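Cellobiose 2-epimerase (Ruminococcus albus, PDB 3VW5) catalyses the reversible 2-epimerization of cellobiose to 4-O-beta-D-glucosyl-D-mannose, acting on an unmodified sugar. Local coordinates at residues D203-K206 with F207-Q211; L272-S275 with H276-D280. The protein carries 2 engineered substitutions. All blocks are in the same frame, centred on the assembly; numbering follows the deposited sequence.

Contact 1: D203-K206 with F207-Q211; sequences DRLK and FQLGQ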
loop_
_atom_site.group_PDB
_atom_site.type_symbol
_atom_site.label_atom_id
_atom_site.label_comp_id
_atom_site.label_asym_id
_atom_site.label_seq_id
_atom_site.Cartn_x
_atom_site.Cartn_y
_atom_site.Cartn_z
ATOM N N ASP A 203 12.112 -2.206 17.510
ATOM C CA ASP A 203 13.356 -2.891 17.168
ATOM C C ASP A 203 13.309 -3.498 15.773
ATOM O O ASP A 203 14.199 -3.247 14.963
ATOM C CB ASP A 203 13.730 -3.952 18.207
ATOM C CG ASP A 203 14.346 -3.345 19.452
ATOM O OD1 ASP A 203 14.948 -2.245 19.331
ATOM O OD2 ASP A 203 14.213 -3.961 20.544
ATOM N N ARG A 204 12.269 -4.276 15.488
ATOM C CA ARG A 204 12.148 -4.894 14.179
ATOM C C ARG A 204 12.044 -3.820 13.084
ATOM O O ARG A 204 12.720 -3.914 12.044
ATOM C CB ARG A 204 10.951 -5.839 14.141
ATOM C CG ARG A 204 10.911 -6.826 15.297
ATOM C CD ARG A 204 12.222 -7.554 15.432
ATOM N NE ARG A 204 12.580 -8.270 14.213
ATOM C CZ ARG A 204 13.773 -8.196 13.628
ATOM N NH1 ARG A 204 14.725 -7.435 14.151
ATOM N NH2 ARG A 204 14.007 -8.882 12.515
ATOM N N LEU A 205 11.219 -2.800 13.336
ATOM C CA LEU A 205 11.090 -1.645 12.452
ATOM C C LEU A 205 12.450 -1.063 12.087
ATOM O O LEU A 205 12.699 -0.758 10.915
ATOM C CB LEU A 205 10.261 -0.535 13.112
ATOM C CG LEU A 205 9.254 0.304 12.298
ATOM C CD1 LEU A 205 9.156 1.698 12.864
ATOM C CD2 LEU A 205 9.536 0.385 10.789
ATOM N N LYS A 206 13.323 -0.878 13.080
ATOM C CA LYS A 206 14.612 -0.253 12.806
ATOM C C LYS A 206 15.476 -1.187 11.954
ATOM O O LYS A 206 16.236 -0.745 11.080
ATOM C CB LYS A 206 15.321 0.173 14.093
ATOM C CG LYS A 206 14.773 1.453 14.726
ATOM C CD LYS A 206 15.221 1.595 16.184
ATOM C CE LYS A 206 14.673 2.876 16.830
ATOM N NZ LYS A 206 15.629 3.535 17.805
ATOM N N PHE A 207 15.330 -2.485 12.183
ATOM C CA PHE A 207 16.033 -3.447 11.367
ATOM C C PHE A 207 15.561 -3.371 9.895
ATOM O O PHE A 207 16.375 -3.436 8.960
ATOM C CB PHE A 207 15.869 -4.844 11.939
ATOM C CG PHE A 207 16.193 -5.938 10.963
ATOM C CD1 PHE A 207 15.186 -6.565 10.250
ATOM C CD2 PHE A 207 17.505 -6.338 10.759
ATOM C CE1 PHE A 207 15.474 -7.578 9.347
ATOM C CE2 PHE A 207 17.804 -7.349 9.859
ATOM C CZ PHE A 207 16.780 -7.969 9.148
ATOM N N GLN A 208 14.257 -3.204 9.691
ATOM C CA GLN A 208 13.731 -3.062 8.340
ATOM C C GLN A 208 14.222 -1.785 7.664
ATOM O O GLN A 208 14.611 -1.809 6.495
ATOM C CB GLN A 208 12.206 -3.131 8.350
ATOM C CG GLN A 208 11.674 -4.503 8.718
ATOM C CD GLN A 208 10.380 -4.434 9.517
ATOM O OE1 GLN A 208 9.732 -3.380 9.611
ATOM N NE2 GLN A 208 10.004 -5.562 10.106
ATOM N N LEU A 209 14.186 -0.672 8.393
ATOM C CA LEU A 209 14.738 0.572 7.894
ATOM C C LEU A 209 16.196 0.377 7.458
ATOM O O LEU A 209 16.567 0.767 6.357
ATOM C CB LEU A 209 14.638 1.666 8.953
ATOM C CG LEU A 209 13.424 2.608 8.946
ATOM C CD1 LEU A 209 12.447 2.275 7.851
ATOM C CD2 LEU A 209 12.726 2.600 10.282
ATOM N N GLY A 210 17.011 -0.249 8.311
ATOM C CA GLY A 210 18.409 -0.497 7.998
ATOM C C GLY A 210 18.608 -1.268 6.705
ATOM O O GLY A 210 19.502 -0.970 5.909
ATOM N N GLN A 211 17.762 -2.265 6.484
ATOM C CA GLN A 211 17.838 -3.052 5.261
ATOM C C GLN A 211 17.549 -2.187 4.031
ATOM O O GLN A 211 18.210 -2.322 2.985
ATOM C CB GLN A 211 16.875 -4.234 5.317
ATOM C CG GLN A 211 17.286 -5.309 6.283
ATOM C CD GLN A 211 16.746 -6.669 5.894
ATOM O OE1 GLN A 211 15.551 -6.821 5.608
ATOM N NE2 GLN A 211 17.630 -7.674 5.875
#

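Contact 2: L272-S275 with H276-D280; sequences LKIS and HNIQD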
loop_
_atom_site.group_PDB
_atom_site.type_symbol
_atom_site.label_atom_id
_atom_site.label_comp_id
_atom_site.label_asym_id
_atom_site.label_seq_id
_atom_site.Cartn_x
_atom_site.Cartn_y
_atom_site.Cartn_z
ATOM N N LEU A 272 14.977 12.351 0.128
ATOM C CA LEU A 272 15.055 13.487 -0.783
ATOM C C LEU A 272 15.840 13.117 -2.046
ATOM O O LEU A 272 15.445 13.470 -3.162
ATOM C CB LEU A 272 15.687 14.699 -0.097
ATOM C CG LEU A 272 14.712 15.710 0.517
ATOM C CD1 LEU A 272 15.456 16.825 1.214
ATOM C CD2 LEU A 272 13.784 16.286 -0.532
ATOM N N LYS A 273 16.952 12.403 -1.880
ATOM C CA LYS A 273 17.764 12.059 -3.035
ATOM C C LYS A 273 16.962 11.198 -3.989
ATOM O O LYS A 273 17.051 11.360 -5.203
ATOM C CB LYS A 273 19.049 11.337 -2.624
ATOM C CG LYS A 273 20.169 12.267 -2.213
ATOM C CD LYS A 273 21.364 11.488 -1.740
ATOM C CE LYS A 273 22.222 12.336 -0.818
ATOM N NZ LYS A 273 23.207 11.484 -0.080
ATOM N N ILE A 274 16.184 10.282 -3.427
ATOM C CA ILE A 274 15.321 9.413 -4.211
ATOM C C ILE A 274 14.207 10.245 -4.843
ATOM O O ILE A 274 13.874 10.061 -6.004
ATOM C CB ILE A 274 14.737 8.276 -3.343
ATOM C CG1 ILE A 274 15.881 7.464 -2.715
ATOM C CG2 ILE A 274 13.769 7.398 -4.159
ATOM C CD1 ILE A 274 15.432 6.464 -1.690
ATOM N N SER A 275 13.645 11.169 -4.068
ATOM C CA SER A 275 12.634 12.079 -4.580
ATOM C C SER A 275 13.118 12.877 -5.780
ATOM O O SER A 275 12.409 12.988 -6.784
ATOM C CB SER A 275 12.195 13.045 -3.496
ATOM O OG SER A 275 11.196 12.454 -2.699
ATOM N N HIS A 276 14.305 13.463 -5.676
ATOM C CA HIS A 276 14.791 14.282 -6.776
ATOM C C HIS A 276 14.985 13.417 -7.992
ATOM O O HIS A 276 14.620 13.814 -9.097
ATOM C CB HIS A 276 16.093 15.028 -6.435
ATOM C CG HIS A 276 15.867 16.301 -5.679
ATOM N ND1 HIS A 276 15.354 17.438 -6.283
ATOM C CD2 HIS A 276 16.048 16.606 -4.364
ATOM C CE1 HIS A 276 15.244 18.401 -5.361
ATOM N NE2 HIS A 276 15.665 17.923 -4.193
ATOM N N ASN A 277 15.546 12.231 -7.781
ATOM C CA ASN A 277 15.767 11.303 -8.880
ATOM C C ASN A 277 14.481 10.967 -9.633
ATOM O O ASN A 277 14.439 11.064 -10.855
ATOM C CB ASN A 277 16.438 10.023 -8.409
ATOM C CG ASN A 277 17.079 9.267 -9.553
ATOM O OD1 ASN A 277 17.852 9.839 -10.323
ATOM N ND2 ASN A 277 16.747 7.985 -9.689
ATOM N N ILE A 278 13.435 10.587 -8.899
ATOM C CA ILE A 278 12.156 10.215 -9.496
ATOM C C ILE A 278 11.524 11.366 -10.283
ATOM O O ILE A 278 10.999 11.170 -11.385
ATOM C CB ILE A 278 11.176 9.675 -8.429
ATOM C CG1 ILE A 278 11.651 8.299 -7.981
ATOM C CG2 ILE A 278 9.760 9.557 -8.999
ATOM C CD1 ILE A 278 11.718 7.310 -9.132
ATOM N N GLN A 279 11.587 12.562 -9.710
ATOM C CA GLN A 279 11.080 13.761 -10.367
ATOM C C GLN A 279 11.795 14.052 -11.694
ATOM O O GLN A 279 11.167 14.488 -12.664
ATOM C CB GLN A 279 11.188 14.958 -9.420
ATOM C CG GLN A 279 10.646 16.244 -9.985
ATOM C CD GLN A 279 10.796 17.389 -9.024
ATOM O OE1 GLN A 279 9.814 18.040 -8.665
ATOM N NE2 GLN A 279 12.031 17.641 -8.585
ATOM N N ASP A 280 13.097 13.790 -11.748
ATOM C CA ASP A 280 13.870 14.050 -12.958
ATOM C C ASP A 280 13.675 12.971 -14.033
ATOM O O ASP A 280 13.698 13.256 -15.237
ATOM C CB ASP A 280 15.362 14.220 -12.613
ATOM C CG ASP A 280 16.247 14.397 -13.859
ATOM O OD1 ASP A 280 17.404 13.888 -13.852
ATOM O OD2 ASP A 280 15.788 15.039 -14.850
#

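Contact 1: D203-K206 with F207-Q211
The backbone N of Q208 gives its hydrogen to R204 O at 2.9 Å. This is one rung of the i to i+4 ladder of helix 199-216. F207 N to D203 O, L209 N to L205 O and G210 N to K206 O add three more. Over this ladder R204 and F207 run side by side, pointing the same way. F207 has its CG anti to the backbone N (chi1 162°), which sets the ring beside the R204 side chain. The R204 chain folds at chi2 and chi3 and lays its guanidinium flat on the ring, a cation-pi stack with planes 27° apart and centres 4.7 Å apart. NH2 of R204 comes 3.4 Å from F207 CD1, while NH1 lies by F207 CB. NE of R204 makes a salt bridge to E143, a second hold that is likely to limit the turning of the guanidinium. Q211 CG of the next turn packs against one face of the F207 ring, offset toward its rim. The Q208 amide folds back along its own helix, with OE1 3.6 Å from L205 CA. Its NE2 hydrogen-bonds the hydroxyl of Y152. A leucine in place of Q208 would probably leave that hydroxyl without its amide partner and weaken a polar tie between the helix and strand 151-156. On the side toward helix 241-258, L205 CD2 meets L209 CD2 at 3.9 Å, and both leucines also pack on that helix. Such i to i+3 and i to i+4 pairing, with leucines facing helix 241-258 while R204, Q208 and Q211 face helix 179-196, belongs to a helix packed within the (alpha/alpha)6 barrel of this epimerase.

Contact 2: L272-S275 with H276-D280
H276 N donates to L272 O at 2.8 Å and begins four successive i to i+4 bonds. They run along helix 261-281, one of the helices of the (alpha/alpha)6 barrel. I278 N to I274 O follows at 3.0 Å. N277 N to K273 O and Q279 N to S275 O are each 3.1 Å long. The side chains then stay close to the carbonyls of the preceding turn. I278 sets CG1 beside its backbone N (chi1 -72°), and this carbon rests 3.5 Å from I274 O. I274 CG2 and I278 CG1 meet more loosely, at 4.5 Å, along the side that packs on helix 241-258. There I274 touches T248 and I278 touches Y241 and D244. S275 is buried, and its OG makes a weak hydrogen bond to D271 O one turn back. F325 of helix 323-340 packs on L272 and S275, and its ring meets that of H276 with the planes at about 50°. The imidazole has CG beside the backbone N as well (chi1 -83°), which brings it back over the preceding turn. Its CD2 lies 3.4 Å from L272 O, the same oxygen that accepts the bond from H276 N.

Overall arrangement
Contacts 1 and 2 are in series along the chain, each within a single helix of the one (alpha/alpha)6 barrel. Their centres are about 23 Å apart and their nearest atoms about 10 Å, so they do not touch. Helix 241-258 links them: 203-211 packs on its L258 and A254, and 272-280 on its T248, I245, D244 and Y241. Their other neighbours differ. Contact 1 also faces helix 179-196 and strand 151-156, while contact 2 faces helices 303-318 and 323-340. The centres of contacts 1 and 2 lie about 18 and 20 Å from the centre of the chain. Both are local contacts within a helix, and each helix packs on its neighbours in the barrel.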